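Local atomic coordinates of BF1531-like N-terminal domain-containing protein (Bacteroides fragilis, PDB entry 3SLR), a protein that is of uncharacterised function but binds magnesium through a HAD-type phosphatase domain and may hydrolyse ester bonds, this construct being its N-terminal part. Residues A[7-12]-A[41-46]; A[20-25]-A[48-53]; A[85-90]-A[129-134]; A[103-108]-A[151-156]. All coordinates share one frame; numbering follows the deposited sequence.

Contact 1 (A[7-12]-A[41-46])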
loop_
_atom_site.group_PDB
_atom_site.type_symbol
_atom_site.label_atom_id
_atom_site.label_comp_id
_atom_site.label_asym_id
_atom_site.label_seq_id
_atom_site.Cartn_x
_atom_site.Cartn_y
_atom_site.Cartn_z
ATOM N N LYS A 7 -18.853 -5.265 -1.821
ATOM C CA LYS A 7 -20.113 -5.390 -1.089
ATOM C C LYS A 7 -20.021 -4.831 0.333
ATOM O O LYS A 7 -20.914 -4.107 0.786
ATOM C CB LYS A 7 -20.559 -6.849 -1.028
ATOM C CG LYS A 7 -21.847 -7.048 -0.254
ATOM C CD LYS A 7 -22.217 -8.513 -0.134
ATOM C CE LYS A 7 -23.578 -8.685 0.535
ATOM N NZ LYS A 7 -23.649 -7.949 1.823
ATOM N N GLU A 8 -18.945 -5.176 1.034
ATOM C CA GLU A 8 -18.729 -4.705 2.399
ATOM C C GLU A 8 -18.504 -3.200 2.433
ATOM O O GLU A 8 -19.011 -2.507 3.327
ATOM C CB GLU A 8 -17.529 -5.413 3.017
ATOM C CG GLU A 8 -17.717 -6.906 3.213
ATOM C CD GLU A 8 -16.452 -7.588 3.698
ATOM O OE1 GLU A 8 -15.398 -7.420 3.052
ATOM O OE2 GLU A 8 -16.505 -8.285 4.736
ATOM N N LEU A 9 -17.735 -2.695 1.468
ATOM C CA LEU A 9 -17.479 -1.256 1.388
ATOM C C LEU A 9 -18.767 -0.472 1.178
ATOM O O LEU A 9 -19.010 0.542 1.844
ATOM C CB LEU A 9 -16.466 -0.944 0.280
ATOM C CG LEU A 9 -15.061 -1.507 0.511
ATOM C CD1 LEU A 9 -14.130 -1.079 -0.625
ATOM C CD2 LEU A 9 -14.512 -1.037 1.856
ATOM N N LYS A 10 -19.605 -0.944 0.261
ATOM C CA LYS A 10 -20.871 -0.268 -0.007
ATOM C C LYS A 10 -21.793 -0.310 1.212
ATOM O O LYS A 10 -22.448 0.684 1.544
ATOM C CB LYS A 10 -21.559 -0.884 -1.222
ATOM C CG LYS A 10 -22.884 -0.232 -1.576
ATOM C CD LYS A 10 -23.394 -0.769 -2.900
ATOM C CE LYS A 10 -24.671 -0.073 -3.330
ATOM N NZ LYS A 10 -25.123 -0.593 -4.651
ATOM N N ARG A 11 -21.848 -1.463 1.872
ATOM C CA ARG A 11 -22.638 -1.608 3.093
ATOM C C ARG A 11 -22.183 -0.617 4.158
ATOM O O ARG A 11 -23.008 -0.043 4.871
ATOM C CB ARG A 11 -22.527 -3.032 3.638
ATOM C CG ARG A 11 -23.295 -3.289 4.920
ATOM C CD ARG A 11 -22.957 -4.665 5.473
ATOM N NE ARG A 11 -21.564 -4.756 5.916
ATOM C CZ ARG A 11 -20.857 -5.884 5.961
ATOM N NH1 ARG A 11 -21.405 -7.032 5.581
ATOM N NH2 ARG A 11 -19.596 -5.868 6.381
ATOM N N ALA A 12 -20.873 -0.418 4.272
ATOM C CA ALA A 12 -20.345 0.515 5.264
ATOM C C ALA A 12 -20.794 1.961 5.023
ATOM O O ALA A 12 -20.883 2.752 5.969
ATOM C CB ALA A 12 -18.815 0.425 5.345
ATOM N N LYS A 41 -15.367 5.880 -0.108
ATOM C CA LYS A 41 -16.166 6.386 1.001
ATOM C C LYS A 41 -16.362 5.298 2.064
ATOM O O LYS A 41 -16.149 5.534 3.255
ATOM C CB LYS A 41 -17.504 6.918 0.483
ATOM C CG LYS A 41 -18.396 7.503 1.572
ATOM C CD LYS A 41 -19.593 8.220 0.947
ATOM C CE LYS A 41 -20.458 8.873 2.013
ATOM N NZ LYS A 41 -20.925 7.868 3.005
ATOM N N GLY A 42 -16.744 4.104 1.625
ATOM C CA GLY A 42 -16.920 2.979 2.527
ATOM C C GLY A 42 -15.631 2.541 3.214
ATOM O O GLY A 42 -15.626 2.231 4.406
ATOM N N GLU A 43 -14.536 2.498 2.458
ATOM C CA GLU A 43 -13.235 2.159 3.029
ATOM C C GLU A 43 -12.861 3.166 4.122
ATOM O O GLU A 43 -12.384 2.788 5.192
ATOM C CB GLU A 43 -12.161 2.125 1.932
ATOM C CG GLU A 43 -10.791 1.674 2.414
ATOM C CD GLU A 43 -10.604 0.167 2.358
ATOM O OE1 GLU A 43 -10.963 -0.445 1.328
ATOM O OE2 GLU A 43 -10.078 -0.403 3.335
ATOM N N GLY A 44 -13.105 4.448 3.857
ATOM C CA GLY A 44 -12.782 5.488 4.814
ATOM C C GLY A 44 -13.572 5.324 6.105
ATOM O O GLY A 44 -13.035 5.481 7.203
ATOM N N ILE A 45 -14.846 4.981 5.970
ATOM C CA ILE A 45 -15.706 4.781 7.137
ATOM C C ILE A 45 -15.197 3.617 7.986
ATOM O O ILE A 45 -15.148 3.695 9.213
ATOM C CB ILE A 45 -17.166 4.548 6.711
ATOM C CG1 ILE A 45 -17.743 5.830 6.111
ATOM C CG2 ILE A 45 -18.007 4.067 7.884
ATOM C CD1 ILE A 45 -19.113 5.667 5.524
ATOM N N LEU A 46 -14.798 2.538 7.325
ATOM C CA LEU A 46 -14.227 1.394 8.016
ATOM C C LEU A 46 -12.877 1.720 8.641
ATOM O O LEU A 46 -12.398 0.983 9.504
ATOM C CB LEU A 46 -14.112 0.203 7.066
ATOM C CG LEU A 46 -15.456 -0.389 6.647
ATOM C CD1 LEU A 46 -15.247 -1.429 5.563
ATOM C CD2 LEU A 46 -16.188 -0.999 7.836
#
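L9 and A12, one turn apart on the N-terminal helix 6-12, rest on the last turns of helix 34-46, the connecting helix of a beta-alpha-beta unit in a domain assigned to the SGNH hydrolase clan. The short axes pass 7.4 Å apart at 74°, a close helix-helix crossing centred on G42. Backbone meets backbone there: CA of G42 lies 3.3 Å from O of L9 in a CA-H...O contact, an approach possible because G42 carries no side chain on the face turned to the other helix. Apolar packing flanks this point. CD2 of L9 reaches CD1 of L46 at 3.8 Å, while the methyl of A12 sits against the branch of L46, with CG at 3.7 Å and both terminal methyls close by. The third kind of contact sets methyls on polar groups. L9 crosses the bent chain of E43 and lays CD2 3.6 Å from OE1; the carboxylate itself is held by S207 through OE1 and by R47 through OE2, and helix 203-217 covers this side of L9 and E43. Beyond A12 the chain of I45, with CG1 beside its backbone N (chi1 -68°), carries its terminal methyl CD1 to 3.4 Å from O of A12.

Contact 2 (A[20-25]-A[48-53])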
loop_
_atom_site.group_PDB
_atom_site.type_symbol
_atom_site.label_atom_id
_atom_site.label_comp_id
_atom_site.label_asym_id
_atom_site.label_seq_id
_atom_site.Cartn_x
_atom_site.Cartn_y
_atom_site.Cartn_z
ATOM N N LEU A 20 -17.597 9.693 13.936
ATOM C CA LEU A 20 -16.348 9.831 13.183
ATOM C C LEU A 20 -15.977 11.261 12.773
ATOM O O LEU A 20 -16.846 12.061 12.420
ATOM C CB LEU A 20 -16.415 8.958 11.926
ATOM C CG LEU A 20 -16.315 7.434 12.043
ATOM C CD1 LEU A 20 -17.036 6.899 13.256
ATOM C CD2 LEU A 20 -16.832 6.769 10.770
ATOM N N PRO A 21 -14.671 11.570 12.780
ATOM C CA PRO A 21 -14.126 12.827 12.257
ATOM C C PRO A 21 -14.404 12.948 10.760
ATOM O O PRO A 21 -14.210 11.977 10.022
ATOM C CB PRO A 21 -12.614 12.672 12.454
ATOM C CG PRO A 21 -12.445 11.524 13.387
ATOM C CD PRO A 21 -13.605 10.628 13.159
ATOM N N LYS A 22 -14.814 14.132 10.323
ATOM C CA LYS A 22 -15.212 14.345 8.933
ATOM C C LYS A 22 -14.045 14.782 8.040
ATOM O O LYS A 22 -13.215 15.595 8.443
ATOM C CB LYS A 22 -16.333 15.391 8.881
ATOM C CG LYS A 22 -17.339 15.181 7.758
ATOM C CD LYS A 22 -17.183 16.203 6.627
ATOM C CE LYS A 22 -17.536 17.618 7.072
ATOM N NZ LYS A 22 -16.347 18.533 7.044
ATOM N N LEU A 23 -13.983 14.240 6.822
ATOM C CA LEU A 23 -12.993 14.675 5.837
ATOM C C LEU A 23 -13.699 14.908 4.514
ATOM O O LEU A 23 -14.541 14.107 4.110
ATOM C CB LEU A 23 -11.897 13.618 5.644
ATOM C CG LEU A 23 -10.937 13.357 6.799
ATOM C CD1 LEU A 23 -10.031 12.173 6.471
ATOM C CD2 LEU A 23 -10.114 14.607 7.043
ATOM N N LYS A 24 -13.371 16.008 3.847
ATOM C CA LYS A 24 -13.956 16.296 2.544
ATOM C C LYS A 24 -13.001 15.817 1.460
ATOM O O LYS A 24 -11.875 16.303 1.368
ATOM C CB LYS A 24 -14.244 17.791 2.399
ATOM C CG LYS A 24 -15.389 18.258 3.291
ATOM C CD LYS A 24 -15.273 19.734 3.643
ATOM C CE LYS A 24 -15.486 20.608 2.447
ATOM N NZ LYS A 24 -15.300 22.049 2.792
ATOM N N VAL A 25 -13.464 14.863 0.656
ATOM C CA VAL A 25 -12.651 14.246 -0.390
ATOM C C VAL A 25 -13.272 14.497 -1.763
ATOM O O VAL A 25 -14.426 14.132 -2.010
ATOM C CB VAL A 25 -12.537 12.730 -0.165
ATOM C CG1 VAL A 25 -11.729 12.067 -1.300
ATOM C CG2 VAL A 25 -11.903 12.439 1.191
ATOM N N ASN A 48 -12.556 4.603 10.171
ATOM C CA ASN A 48 -12.981 5.573 11.189
ATOM C C ASN A 48 -12.985 7.034 10.735
ATOM O O ASN A 48 -12.761 7.948 11.535
ATOM C CB ASN A 48 -12.153 5.406 12.468
ATOM C CG ASN A 48 -12.244 3.996 13.036
ATOM O OD1 ASN A 48 -13.323 3.401 13.081
ATOM N ND2 ASN A 48 -11.102 3.449 13.456
ATOM N N TYR A 49 -13.262 7.255 9.455
ATOM C CA TYR A 49 -13.435 8.610 8.940
ATOM C C TYR A 49 -14.809 8.772 8.317
ATOM O O TYR A 49 -15.263 7.911 7.564
ATOM C CB TYR A 49 -12.360 8.948 7.907
ATOM C CG TYR A 49 -10.956 8.859 8.453
ATOM C CD1 TYR A 49 -10.481 9.803 9.360
ATOM C CD2 TYR A 49 -10.103 7.834 8.062
ATOM C CE1 TYR A 49 -9.205 9.726 9.866
ATOM C CE2 TYR A 49 -8.817 7.747 8.565
ATOM C CZ TYR A 49 -8.370 8.699 9.463
ATOM O OH TYR A 49 -7.096 8.617 9.968
ATOM N N ASN A 50 -15.483 9.866 8.657
ATOM C CA ASN A 50 -16.717 10.225 7.979
ATOM C C ASN A 50 -16.365 10.969 6.700
ATOM O O ASN A 50 -16.119 12.173 6.721
ATOM C CB ASN A 50 -17.591 11.095 8.881
ATOM C CG ASN A 50 -18.929 11.435 8.247
ATOM O OD1 ASN A 50 -19.701 12.228 8.788
ATOM N ND2 ASN A 50 -19.219 10.824 7.105
ATOM N N ILE A 51 -16.308 10.236 5.590
ATOM C CA ILE A 51 -15.905 10.806 4.316
ATOM C C ILE A 51 -17.054 11.470 3.572
ATOM O O ILE A 51 -18.023 10.810 3.201
ATOM C CB ILE A 51 -15.332 9.716 3.396
ATOM C CG1 ILE A 51 -14.150 9.024 4.076
ATOM C CG2 ILE A 51 -14.973 10.307 2.024
ATOM C CD1 ILE A 51 -12.992 9.945 4.359
ATOM N N GLU A 52 -16.952 12.777 3.360
ATOM C CA GLU A 52 -17.889 13.467 2.486
ATOM C C GLU A 52 -17.260 13.488 1.103
ATOM O O GLU A 52 -16.283 14.203 0.862
ATOM C CB GLU A 52 -18.180 14.894 2.970
ATOM C CG GLU A 52 -19.168 15.642 2.062
ATOM C CD GLU A 52 -19.388 17.099 2.461
ATOM O OE1 GLU A 52 -20.041 17.839 1.686
ATOM O OE2 GLU A 52 -18.921 17.508 3.543
ATOM N N LEU A 53 -17.815 12.701 0.192
ATOM C CA LEU A 53 -17.171 12.506 -1.106
ATOM C C LEU A 53 -17.877 13.231 -2.248
ATOM O O LEU A 53 -19.011 12.900 -2.602
ATOM C CB LEU A 53 -17.047 11.017 -1.404
ATOM C CG LEU A 53 -15.955 10.670 -2.422
ATOM C CD1 LEU A 53 -15.267 9.390 -2.033
ATOM C CD2 LEU A 53 -16.546 10.601 -3.827
#
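A leucine methyl leans obliquely against an aromatic ring just where two parallel strands begin to pair: CD1 of L23 stands 4.2 Å from the centroid of the Y49 ring in an off-centre CH-pi contact. Y49 follows N48, the positive-phi residue of the Schellman motif that ends helix 34-46, so the chain turns out of the helix directly into this pairing. Four backbone hydrogen bonds then join the strands, N50 N to P21 O, L23 N to N50 O, E52 N to L23 O and V25 N to E52 O, the last being the straightest at 172°. CA-H...O contacts run between them, with CA of K22 3.2 Å from O of N50. On the face of L23 and V25, CG2 of V25 meets CG2 of I51 at 3.8 Å, and CD1 of I51 reaches CB of L23 at 4.0 Å. The opposite face is polar. E52 extends alongside K24, its OE2 3.6 Å from CG of K24, whereas the kinked chain of K22 leaves NZ 4.5 Å from that same oxygen, too far for a salt bridge. Outermost strand 50-55 and its neighbour 22-29 are joined through helix 34-46 in a beta-alpha-beta crossover of a parallel sheet with the 2-1-3-4-5 strand order of flavodoxin-like folds.

Contact 3 (A[85-90]-A[129-134])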
loop_
_atom_site.group_PDB
_atom_site.type_symbol
_atom_site.label_atom_id
_atom_site.label_comp_id
_atom_site.label_asym_id
_atom_site.label_seq_id
_atom_site.Cartn_x
_atom_site.Cartn_y
_atom_site.Cartn_z
ATOM N N SER A 85 -6.369 7.778 -16.215
ATOM C CA SER A 85 -6.080 6.383 -16.539
ATOM C C SER A 85 -5.063 6.250 -17.657
ATOM O O SER A 85 -5.007 7.075 -18.577
ATOM C CB SER A 85 -7.364 5.647 -16.933
ATOM O OG SER A 85 -7.886 6.177 -18.144
ATOM N N THR A 86 -4.266 5.193 -17.599
ATOM C CA THR A 86 -3.375 4.900 -18.717
ATOM C C THR A 86 -4.186 4.698 -19.989
ATOM O O THR A 86 -3.785 5.121 -21.073
ATOM C CB THR A 86 -2.546 3.639 -18.456
ATOM O OG1 THR A 86 -1.822 3.806 -17.238
ATOM C CG2 THR A 86 -1.565 3.379 -19.609
ATOM N N HIS A 87 -5.332 4.040 -19.851
ATOM C CA HIS A 87 -6.174 3.721 -20.992
ATOM C C HIS A 87 -6.578 4.951 -21.805
ATOM O O HIS A 87 -6.545 4.935 -23.040
ATOM C CB HIS A 87 -7.422 2.955 -20.526
ATOM C CG HIS A 87 -8.104 2.201 -21.623
ATOM N ND1 HIS A 87 -7.904 0.852 -21.833
ATOM C CD2 HIS A 87 -8.941 2.616 -22.606
ATOM C CE1 HIS A 87 -8.606 0.464 -22.883
ATOM N NE2 HIS A 87 -9.252 1.513 -23.366
ATOM N N LYS A 88 -6.976 6.009 -21.114
ATOM C CA LYS A 88 -7.426 7.225 -21.785
ATOM C C LYS A 88 -6.243 8.021 -22.338
ATOM O O LYS A 88 -6.362 8.669 -23.385
ATOM C CB LYS A 88 -8.295 8.081 -20.850
ATOM C CG LYS A 88 -9.627 7.412 -20.481
ATOM C CD LYS A 88 -10.543 7.255 -21.711
ATOM C CE LYS A 88 -11.788 6.424 -21.368
ATOM N NZ LYS A 88 -12.762 6.380 -22.515
ATOM N N LEU A 89 -5.103 7.947 -21.657
ATOM C CA LEU A 89 -3.890 8.608 -22.134
ATOM C C LEU A 89 -3.397 7.914 -23.409
ATOM O O LEU A 89 -2.896 8.563 -24.324
ATOM C CB LEU A 89 -2.792 8.594 -21.057
ATOM C CG LEU A 89 -1.499 9.362 -21.393
ATOM C CD1 LEU A 89 -1.760 10.866 -21.454
ATOM C CD2 LEU A 89 -0.402 9.054 -20.388
ATOM N N LEU A 90 -3.543 6.590 -23.449
ATOM C CA LEU A 90 -3.206 5.793 -24.628
ATOM C C LEU A 90 -4.025 6.267 -25.823
ATOM O O LEU A 90 -3.496 6.439 -26.924
ATOM C CB LEU A 90 -3.497 4.312 -24.357
ATOM C CG LEU A 90 -3.039 3.292 -25.397
ATOM C CD1 LEU A 90 -1.538 3.212 -25.397
ATOM C CD2 LEU A 90 -3.643 1.915 -25.077
ATOM N N PRO A 129 -0.042 2.466 -14.672
ATOM C CA PRO A 129 0.450 1.135 -15.058
ATOM C C PRO A 129 0.690 1.083 -16.563
ATOM O O PRO A 129 -0.105 1.623 -17.344
ATOM C CB PRO A 129 -0.709 0.194 -14.702
ATOM C CG PRO A 129 -1.655 1.012 -13.837
ATOM C CD PRO A 129 -1.438 2.451 -14.205
ATOM N N GLU A 130 1.762 0.429 -16.986
ATOM C CA GLU A 130 2.058 0.418 -18.413
ATOM C C GLU A 130 1.066 -0.445 -19.191
ATOM O O GLU A 130 0.794 -1.582 -18.815
ATOM C CB GLU A 130 3.492 -0.051 -18.673
ATOM C CG GLU A 130 3.840 -0.110 -20.183
ATOM C CD GLU A 130 5.268 -0.550 -20.446
ATOM O OE1 GLU A 130 6.075 -0.545 -19.492
ATOM O OE2 GLU A 130 5.578 -0.905 -21.612
ATOM N N ILE A 131 0.504 0.109 -20.261
ATOM C CA ILE A 131 -0.133 -0.724 -21.271
ATOM C C ILE A 131 0.840 -0.777 -22.442
ATOM O O ILE A 131 1.095 0.234 -23.087
ATOM C CB ILE A 131 -1.498 -0.166 -21.730
ATOM C CG1 ILE A 131 -2.473 -0.076 -20.548
ATOM C CG2 ILE A 131 -2.080 -1.036 -22.866
ATOM C CD1 ILE A 131 -3.725 0.731 -20.861
ATOM N N GLU A 132 1.441 -1.936 -22.669
ATOM C CA GLU A 132 2.371 -2.087 -23.775
ATOM C C GLU A 132 1.564 -2.274 -25.061
ATOM O O GLU A 132 0.864 -3.272 -25.211
ATOM C CB GLU A 132 3.307 -3.273 -23.546
ATOM C CG GLU A 132 4.214 -3.500 -24.747
ATOM C CD GLU A 132 5.152 -4.668 -24.581
ATOM O OE1 GLU A 132 4.720 -5.726 -24.078
ATOM O OE2 GLU A 132 6.328 -4.516 -24.949
ATOM N N ASP A 133 1.634 -1.313 -25.978
ATOM C CA ASP A 133 0.769 -1.378 -27.162
ATOM C C ASP A 133 1.345 -2.278 -28.261
ATOM O O ASP A 133 0.658 -2.620 -29.231
ATOM C CB ASP A 133 0.404 0.017 -27.689
ATOM C CG ASP A 133 1.600 0.809 -28.189
ATOM O OD1 ASP A 133 2.711 0.246 -28.330
ATOM O OD2 ASP A 133 1.404 2.008 -28.480
ATOM N N THR A 134 2.591 -2.692 -28.059
ATOM C CA THR A 134 3.350 -3.489 -29.030
ATOM C C THR A 134 3.391 -2.932 -30.454
ATOM O O THR A 134 3.653 -3.675 -31.396
ATOM C CB THR A 134 2.881 -4.970 -29.096
ATOM O OG1 THR A 134 1.620 -5.059 -29.777
ATOM C CG2 THR A 134 2.790 -5.585 -27.687
#
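The first turn of helix 86-94, which starts just past the end of strand 79-83, is crossed by the long loop that leaves strand 122-126; T86 and I131 are the main points of touch. Only one hydrogen bond joins the two segments: OG1 of T86 donates to O of P129 at 2.8 Å, the hydroxyl lying 20° out of the carbonyl plane. A chi1 of -57° sets OG1 beside the backbone N of T86 and places CG2 anti to that N, where the methyl meets I131. The two side chains run antiparallel, one alongside the other, with CG2 of T86 3.6 Å from CD1 of I131. That same isoleucine methyl continues to 3.8 Å from N of H87. The other branch of I131, CG2, faces CD2 of L90 at 4.0 Å, so the isoleucine spans residues one turn apart on the helix. T86 and L90 also touch F147 of helix 147-164, while P129 packs on L173 and S177. S85 is the N-cap: its OG accepts from N of K88 at 3.1 Å and is also hydrogen-bonded to D30, which ties the start of the helix to the loop after strand 22-29. Helix and loop both follow the carboxyl ends of parallel strands, 79-83 and 122-126, in an alpha/beta fold of 2-1-3-4-5 strand order, consistent with the SGNH hydrolase clan.

Contact 4 (A[103-108]-A[151-156])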
loop_
_atom_site.group_PDB
_atom_site.type_symbol
_atom_site.label_atom_id
_atom_site.label_comp_id
_atom_site.label_asym_id
_atom_site.label_seq_id
_atom_site.Cartn_x
_atom_site.Cartn_y
_atom_site.Cartn_z
ATOM N N LYS A 103 5.471 15.161 -26.800
ATOM C CA LYS A 103 5.147 16.070 -25.710
ATOM C C LYS A 103 4.113 15.478 -24.755
ATOM O O LYS A 103 3.611 16.182 -23.883
ATOM C CB LYS A 103 4.605 17.396 -26.265
ATOM C CG LYS A 103 5.632 18.222 -27.024
ATOM C CD LYS A 103 5.009 19.459 -27.639
ATOM C CE LYS A 103 6.029 20.236 -28.464
ATOM N NZ LYS A 103 5.373 21.168 -29.433
ATOM N N LEU A 104 3.783 14.198 -24.925
ATOM C CA LEU A 104 2.724 13.577 -24.119
ATOM C C LEU A 104 3.025 13.697 -22.628
ATOM O O LEU A 104 2.239 14.246 -21.859
ATOM C CB LEU A 104 2.550 12.097 -24.483
ATOM C CG LEU A 104 1.320 11.414 -23.863
ATOM C CD1 LEU A 104 0.049 11.887 -24.547
ATOM C CD2 LEU A 104 1.433 9.909 -23.953
ATOM N N ALA A 105 4.167 13.165 -22.213
ATOM C CA ALA A 105 4.546 13.236 -20.810
ATOM C C ALA A 105 4.676 14.676 -20.325
ATOM O O ALA A 105 4.146 15.031 -19.270
ATOM C CB ALA A 105 5.832 12.470 -20.559
ATOM N N ASP A 106 5.396 15.497 -21.087
ATOM C CA ASP A 106 5.618 16.891 -20.690
ATOM C C ASP A 106 4.310 17.648 -20.453
ATOM O O ASP A 106 4.176 18.367 -19.468
ATOM C CB ASP A 106 6.460 17.632 -21.732
ATOM C CG ASP A 106 7.916 17.188 -21.740
ATOM O OD1 ASP A 106 8.404 16.709 -20.694
ATOM O OD2 ASP A 106 8.571 17.335 -22.796
ATOM N N ASP A 107 3.350 17.488 -21.353
ATOM C CA ASP A 107 2.076 18.189 -21.208
ATOM C C ASP A 107 1.312 17.748 -19.959
ATOM O O ASP A 107 0.735 18.574 -19.240
ATOM C CB ASP A 107 1.197 17.987 -22.447
ATOM C CG ASP A 107 1.715 18.735 -23.670
ATOM O OD1 ASP A 107 2.604 19.607 -23.527
ATOM O OD2 ASP A 107 1.218 18.457 -24.782
ATOM N N ARG A 108 1.295 16.440 -19.721
ATOM C CA ARG A 108 0.594 15.884 -18.572
ATOM C C ARG A 108 1.296 16.370 -17.309
ATOM O O ARG A 108 0.642 16.797 -16.348
ATOM C CB ARG A 108 0.577 14.349 -18.661
ATOM C CG ARG A 108 -0.108 13.626 -17.496
ATOM C CD ARG A 108 -1.522 14.151 -17.217
ATOM N NE ARG A 108 -2.405 14.240 -18.396
ATOM C CZ ARG A 108 -3.240 13.281 -18.805
ATOM N NH1 ARG A 108 -3.295 12.113 -18.178
ATOM N NH2 ARG A 108 -4.014 13.478 -19.867
ATOM N N LEU A 151 5.317 7.021 -21.342
ATOM C CA LEU A 151 4.766 6.610 -20.048
ATOM C C LEU A 151 5.856 6.388 -18.994
ATOM O O LEU A 151 5.686 6.733 -17.834
ATOM C CB LEU A 151 3.905 5.353 -20.191
ATOM C CG LEU A 151 2.875 5.273 -19.064
ATOM C CD1 LEU A 151 1.893 6.413 -19.261
ATOM C CD2 LEU A 151 2.127 3.949 -19.063
ATOM N N THR A 152 6.970 5.805 -19.409
ATOM C CA THR A 152 8.102 5.575 -18.523
ATOM C C THR A 152 8.698 6.898 -18.036
ATOM O O THR A 152 8.992 7.065 -16.849
ATOM C CB THR A 152 9.166 4.727 -19.237
ATOM O OG1 THR A 152 8.558 3.514 -19.697
ATOM C CG2 THR A 152 10.339 4.393 -18.292
ATOM N N LYS A 153 8.853 7.841 -18.954
ATOM C CA LYS A 153 9.265 9.201 -18.607
ATOM C C LYS A 153 8.267 9.838 -17.634
ATOM O O LYS A 153 8.650 10.401 -16.600
ATOM C CB LYS A 153 9.381 10.058 -19.881
ATOM C CG LYS A 153 9.597 11.550 -19.623
ATOM C CD LYS A 153 9.760 12.315 -20.943
ATOM C CE LYS A 153 9.735 13.829 -20.730
ATOM N NZ LYS A 153 9.937 14.573 -22.017
ATOM N N LEU A 154 6.983 9.762 -17.975
ATOM C CA LEU A 154 5.935 10.339 -17.132
ATOM C C LEU A 154 5.981 9.812 -15.691
ATOM O O LEU A 154 5.935 10.591 -14.745
ATOM C CB LEU A 154 4.559 10.093 -17.755
ATOM C CG LEU A 154 3.300 10.562 -17.014
ATOM C CD1 LEU A 154 3.351 12.055 -16.717
ATOM C CD2 LEU A 154 2.071 10.223 -17.841
ATOM N N ASN A 155 6.064 8.496 -15.515
ATOM C CA ASN A 155 6.028 7.934 -14.162
ATOM C C ASN A 155 7.249 8.338 -13.352
ATOM O O ASN A 155 7.162 8.570 -12.136
ATOM C CB ASN A 155 5.886 6.410 -14.193
ATOM C CG ASN A 155 4.456 5.974 -14.363
ATOM O OD1 ASN A 155 3.553 6.561 -13.770
ATOM N ND2 ASN A 155 4.229 4.962 -15.197
ATOM N N TYR A 156 8.388 8.429 -14.027
ATOM C CA TYR A 156 9.619 8.868 -13.374
ATOM C C TYR A 156 9.500 10.314 -12.902
ATOM O O TYR A 156 9.759 10.619 -11.739
ATOM C CB TYR A 156 10.826 8.696 -14.305
ATOM C CG TYR A 156 12.108 9.308 -13.766
ATOM C CD1 TYR A 156 12.701 8.829 -12.602
ATOM C CD2 TYR A 156 12.720 10.368 -14.429
ATOM C CE1 TYR A 156 13.870 9.396 -12.106
ATOM C CE2 TYR A 156 13.881 10.939 -13.948
ATOM C CZ TYR A 156 14.450 10.451 -12.787
ATOM O OH TYR A 156 15.601 11.032 -12.327
HETATM O O HOH W 1 7.110 14.406 -23.250
#
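K153 reaches across from helix 147-164 to D106 near the start of helix 104-118 and closes a salt bridge, with NZ 2.9 Å from OD1. The K153 side chain is fully extended, CG opposite the backbone N (chi1 171°); the two side chains meet at about a right angle, and the ammonium lies 41° out of the carboxylate plane at OD1. A weak second bond runs from NZ to OD2 at 3.2 Å. The same ammonium also donates to a water, 3.1 Å from NZ, which in turn accepts from N of D106 at 3.0 Å. This backbone amide lies in the first turn of its helix, where no preceding turn offers a carbonyl, and the water takes that place; the neighbouring amide of A105 is satisfied by the side chain of Q150. Both helices connect strands of the five-stranded parallel sheet in the alpha/beta domain, and they run roughly alongside each other, their short axes 8.8 Å apart at 30°. Next to the polar bridge the contact is apolar: CB of A105 sits 3.9 Å from CB of L154 and is brushed by the methylenes of K153. R108 folds at chi2 and chi3, presenting CG to CD1 of L154 at 3.9 Å while its guanidinium turns away and gives NH1 to the hydroxyl of Y128. N155, which does not touch segment 103-108, donates through ND2 to the carbonyl of the same Y128.

In the fold
From the N terminus, helix 6-12 leads into strand 22-29, and contact 1 closes when the chain returns along helix 34-46. Contact 2 opens inside that loop and closes beyond it, so the two cross; they touch where G44 O probably accepts from Y49 N, tying the N-terminal helix, the crossover helix and the sheet edge together. Contacts 3 and 4 follow in series, contact 3 closing in the loop after strand 122-126 and contact 4 on helix 147-164. They too cross, as their segments alternate, and meet where L89 and L151 pack, joining three helices and a loop at another part of the same domain. Between contacts 2 and 3 the nearest atoms are about 16 Å apart.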